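Local coordinates for beta-lactamase-like protein (Novosphingobium pentaromativorans US6-1, PDB 6AUF) that probably hydrolyses beta-lactam antibiotics as a zinc-dependent metallo-beta-lactamase of the B3 type, with two zinc ions held in its active site, at residues 125-130 and 156-161; 221-226 and 289-294. All blocks are in the same frame, centred on the assembly; numbering follows the deposited sequence.

Interaction 1: residues 125-130 and 156-161; sequences AQIAAV and PPVHVA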
# COMPACT_ATOMS: atom_id res chain seq x y z
N ALA A 125 -14.20 -7.26 9.66
CA ALA A 125 -14.23 -5.99 8.95
C ALA A 125 -14.92 -6.14 7.59
O ALA A 125 -15.00 -7.23 7.01
CB ALA A 125 -12.82 -5.42 8.76
N GLN A 126 -15.42 -5.03 7.08
CA GLN A 126 -15.84 -4.98 5.69
C GLN A 126 -14.69 -4.46 4.82
O GLN A 126 -13.78 -3.77 5.29
CB GLN A 126 -17.07 -4.10 5.52
CG GLN A 126 -18.36 -4.83 5.76
CD GLN A 126 -19.55 -3.92 5.65
OE1 GLN A 126 -19.51 -2.77 6.10
NE2 GLN A 126 -20.61 -4.41 5.02
N ILE A 127 -14.76 -4.80 3.54
CA ILE A 127 -13.71 -4.49 2.58
C ILE A 127 -14.23 -3.45 1.60
O ILE A 127 -15.34 -3.59 1.05
CB ILE A 127 -13.25 -5.76 1.84
CG1 ILE A 127 -12.55 -6.70 2.83
CG2 ILE A 127 -12.40 -5.41 0.64
CD1 ILE A 127 -12.42 -8.11 2.33
N ALA A 128 -13.44 -2.40 1.38
CA ALA A 128 -13.74 -1.36 0.40
C ALA A 128 -12.56 -1.24 -0.55
O ALA A 128 -11.41 -1.42 -0.13
CB ALA A 128 -14.02 -0.01 1.06
N ALA A 129 -12.85 -0.94 -1.82
CA ALA A 129 -11.80 -0.92 -2.83
C ALA A 129 -12.26 -0.13 -4.05
O ALA A 129 -13.46 0.02 -4.30
CB ALA A 129 -11.39 -2.34 -3.23
N VAL A 130 -11.27 0.37 -4.80
CA VAL A 130 -11.54 1.08 -6.05
C VAL A 130 -12.10 0.12 -7.08
O VAL A 130 -11.78 -1.08 -7.10
CB VAL A 130 -10.28 1.78 -6.58
CG1 VAL A 130 -9.75 2.76 -5.59
CG2 VAL A 130 -9.22 0.75 -6.96
N PRO A 156 -6.40 -15.87 -2.15
CA PRO A 156 -7.78 -16.29 -1.91
C PRO A 156 -8.73 -15.11 -2.04
O PRO A 156 -8.49 -14.03 -1.48
CB PRO A 156 -7.75 -16.84 -0.48
CG PRO A 156 -6.65 -16.12 0.17
CD PRO A 156 -5.63 -15.80 -0.90
N PRO A 157 -9.82 -15.29 -2.77
CA PRO A 157 -10.72 -14.17 -3.07
C PRO A 157 -11.44 -13.65 -1.84
O PRO A 157 -11.38 -14.21 -0.74
CB PRO A 157 -11.71 -14.77 -4.08
CG PRO A 157 -11.05 -16.00 -4.59
CD PRO A 157 -10.22 -16.52 -3.47
N VAL A 158 -12.15 -12.54 -2.06
CA VAL A 158 -12.90 -11.84 -1.04
C VAL A 158 -14.05 -11.11 -1.74
O VAL A 158 -13.99 -10.84 -2.94
CB VAL A 158 -12.01 -10.83 -0.28
CG1 VAL A 158 -12.42 -9.42 -0.60
CG2 VAL A 158 -12.06 -11.09 1.21
N HIS A 159 -15.10 -10.80 -0.99
CA HIS A 159 -16.19 -9.98 -1.51
C HIS A 159 -15.96 -8.53 -1.12
O HIS A 159 -15.72 -8.23 0.05
CB HIS A 159 -17.56 -10.44 -1.01
CG HIS A 159 -18.68 -9.58 -1.50
ND1 HIS A 159 -18.85 -9.25 -2.83
CD2 HIS A 159 -19.70 -8.98 -0.84
CE1 HIS A 159 -19.91 -8.48 -2.96
NE2 HIS A 159 -20.45 -8.30 -1.77
N VAL A 160 -16.05 -7.63 -2.11
CA VAL A 160 -15.90 -6.20 -1.89
C VAL A 160 -17.26 -5.63 -1.51
O VAL A 160 -18.18 -5.60 -2.34
CB VAL A 160 -15.32 -5.50 -3.12
CG1 VAL A 160 -15.37 -3.99 -2.94
CG2 VAL A 160 -13.89 -5.96 -3.36
N ALA A 161 -17.38 -5.16 -0.27
CA ALA A 161 -18.66 -4.68 0.25
C ALA A 161 -18.99 -3.29 -0.27
O ALA A 161 -20.13 -3.02 -0.66
CB ALA A 161 -18.64 -4.69 1.78
O HOH W 1 -16.40 -7.06 2.62
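Ala161 N donates to Ile127 O over 2.9 Å where the loop 156-161 runs up to strand 126-130 nearly at a right angle, the two segments heading 93° apart. The contact lies where the parallel pairing of strands 126-130 and 162-164 begins, in the αβ/βα fold of the metallo-beta-lactamase superfamily: the loop completes a beta-alpha-beta crossover through helix 131-139 and then becomes strand 162-164, the outermost strand of the seven-stranded sheet, with Arg162 and Leu164 continuing the backbone pairing. The bond is bent, with an N-H...O angle of 134°, consistent with the chain turning into strand 162-164. Beside it a bridging water accepts from Ile127 N and donates to His159 O, filling in for a direct link between these two backbone groups.

Ile127 carries most of the apolar contact. CG1 stands anti to its carbonyl carbon (chi1 -67°) and the chain runs on extended, bringing CD1 tip to tip with both methyls of Val158; Ile116 and Gln120 of helix 116-121 border the same pair. Further along the strand, Val160 presents CG1 to Ala129 CB at 4.3 Å, while its CG2 faces Ile127 CG2 at the same separation, and Leu137 of helix 131-139 touches both Ala129 and Val160. Glu138 of that helix accepts from Val160 N, tying the loop to the helix. At the exposed end the extended Gln126 chain lies along the methyl of Ala161, the amide NE2 standing 3.8 Å from Ala161 CB.

Interaction 2: residues 221-226 and 289-294; sequences RFSDHP and AEEAGE
Over one face of the Arg221 guanidinium lies Glu291 OE2, 4.1 Å above the plane, while Glu294 OE1 sits at its edge; the Phe222 ring takes Glu291 OE1 at its own edge, 3.4 Å from CD1. The Glu291 carboxylate, at the end of helix 272-292, thus reaches into the 3-10 turn 222-224 and binds its first two amides. Phe222 N donates to the syn lone pair of OE1 over 2.9 Å, and Ser223 N meets OE2 almost straight (168°) on its syn side. Ser223 OG adds a third bond, 2.8 Å to OE2, from the same face as the amide but well above the carboxylate plane. An extended Glu291 chain beyond CG (chi2 -170°) carries the group across. Arg287, one turn back, forms a salt bridge with OE1. The bend of Arg221 at chi3 (95°) turns NE to Glu294 OE1 in a weak bond of 3.5 Å, and a long salt bridge to Asp224 extends this network; Glu294 itself is poorly ordered. Three hydrogen bonds and the nearby positive charges of Arg221 and Arg287 would favour an ionised Glu291, which ties the turn before helix 226-241 to the C-terminal helix.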
# COMPACT_ATOMS: atom_id res chain seq x y z
N ARG A 221 5.02 -5.83 -23.39
CA ARG A 221 5.55 -4.54 -23.85
C ARG A 221 4.53 -3.44 -23.57
O ARG A 221 3.38 -3.51 -24.04
CB ARG A 221 5.90 -4.59 -25.33
CG ARG A 221 7.04 -5.53 -25.64
CD ARG A 221 7.46 -5.48 -27.10
NE ARG A 221 8.58 -4.57 -27.33
CZ ARG A 221 8.52 -3.47 -28.07
NH1 ARG A 221 9.60 -2.71 -28.20
NH2 ARG A 221 7.38 -3.13 -28.69
N PHE A 222 4.94 -2.43 -22.80
CA PHE A 222 4.06 -1.29 -22.52
C PHE A 222 3.69 -0.55 -23.79
O PHE A 222 2.58 -0.02 -23.91
CB PHE A 222 4.73 -0.34 -21.52
CG PHE A 222 4.83 -0.90 -20.13
CD1 PHE A 222 5.95 -1.63 -19.75
CD2 PHE A 222 3.81 -0.69 -19.21
CE1 PHE A 222 6.05 -2.15 -18.46
CE2 PHE A 222 3.88 -1.22 -17.93
CZ PHE A 222 5.01 -1.95 -17.54
N SER A 223 4.62 -0.49 -24.75
CA SER A 223 4.39 0.23 -25.99
C SER A 223 3.17 -0.30 -26.74
O SER A 223 2.54 0.45 -27.49
CB SER A 223 5.64 0.14 -26.86
OG SER A 223 6.76 0.66 -26.17
N ASP A 224 2.82 -1.58 -26.54
CA ASP A 224 1.66 -2.17 -27.19
C ASP A 224 0.37 -1.98 -26.41
O ASP A 224 -0.65 -2.56 -26.78
CB ASP A 224 1.83 -3.68 -27.42
CG ASP A 224 3.14 -4.06 -28.11
OD1 ASP A 224 3.77 -3.20 -28.77
OD2 ASP A 224 3.52 -5.24 -27.99
N HIS A 225 0.37 -1.24 -25.30
CA HIS A 225 -0.81 -1.11 -24.45
C HIS A 225 -1.04 0.34 -24.09
O HIS A 225 -0.70 0.79 -22.99
CB HIS A 225 -0.67 -1.99 -23.21
CG HIS A 225 -0.75 -3.45 -23.54
ND1 HIS A 225 0.36 -4.24 -23.71
CD2 HIS A 225 -1.82 -4.24 -23.80
CE1 HIS A 225 -0.02 -5.46 -24.04
NE2 HIS A 225 -1.34 -5.48 -24.11
N PRO A 226 -1.65 1.11 -25.00
CA PRO A 226 -1.84 2.54 -24.74
C PRO A 226 -2.78 2.81 -23.59
O PRO A 226 -2.60 3.81 -22.88
CB PRO A 226 -2.39 3.08 -26.07
CG PRO A 226 -2.97 1.88 -26.76
CD PRO A 226 -2.14 0.71 -26.33
N ALA A 289 12.00 3.69 -23.39
CA ALA A 289 13.16 3.84 -24.26
C ALA A 289 13.79 2.49 -24.60
O ALA A 289 14.24 2.26 -25.73
CB ALA A 289 14.19 4.76 -23.61
N GLU A 290 13.85 1.58 -23.62
CA GLU A 290 14.39 0.26 -23.92
C GLU A 290 13.53 -0.43 -24.97
O GLU A 290 14.06 -1.02 -25.92
CB GLU A 290 14.46 -0.59 -22.64
CG GLU A 290 15.44 -0.07 -21.59
CD GLU A 290 15.23 -0.73 -20.23
OE1 GLU A 290 15.96 -0.37 -19.27
OE2 GLU A 290 14.34 -1.61 -20.11
N GLU A 291 12.21 -0.33 -24.84
CA GLU A 291 11.31 -0.94 -25.81
C GLU A 291 11.45 -0.31 -27.19
O GLU A 291 11.30 -0.99 -28.21
CB GLU A 291 9.86 -0.84 -25.32
CG GLU A 291 9.59 -1.65 -24.07
CD GLU A 291 8.12 -1.74 -23.73
OE1 GLU A 291 7.79 -1.98 -22.55
OE2 GLU A 291 7.28 -1.58 -24.63
N ALA A 292 11.73 1.00 -27.24
CA ALA A 292 11.91 1.66 -28.53
C ALA A 292 13.13 1.12 -29.26
O ALA A 292 13.05 0.71 -30.42
CB ALA A 292 12.00 3.17 -28.33
N GLY A 293 14.28 1.11 -28.59
CA GLY A 293 15.51 0.58 -29.14
C GLY A 293 15.52 -0.91 -29.40
O GLY A 293 16.54 -1.43 -29.85
N GLU A 294 14.43 -1.61 -29.11
CA GLU A 294 14.19 -2.96 -29.61
C GLU A 294 13.44 -2.95 -30.94
O GLU A 294 13.04 -4.02 -31.42
CB GLU A 294 13.42 -3.79 -28.58
CG GLU A 294 14.11 -3.93 -27.23
CD GLU A 294 13.16 -4.42 -26.14
OE1 GLU A 294 11.96 -4.62 -26.44
OE2 GLU A 294 13.61 -4.60 -24.99

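Interaction 1 closes before interaction 2 opens along the chain, and the two do not touch: their centres are 34 Å apart and their nearest atoms about 17 Å. Interaction 1 belongs to the seven-stranded sheet, near its outermost strand 162-164, whereas interaction 2 joins the loop leading into helix 226-241 to the end of helix 272-292, and its centre lies about 27 Å from the centre of the chain. They share no strand or helix. The side chain of Ala129 is about 10 Å from that of His107, and that of Phe222 about 8 Å from that of His185, so these different parts of the fold each bring one side chain near a zinc ligand.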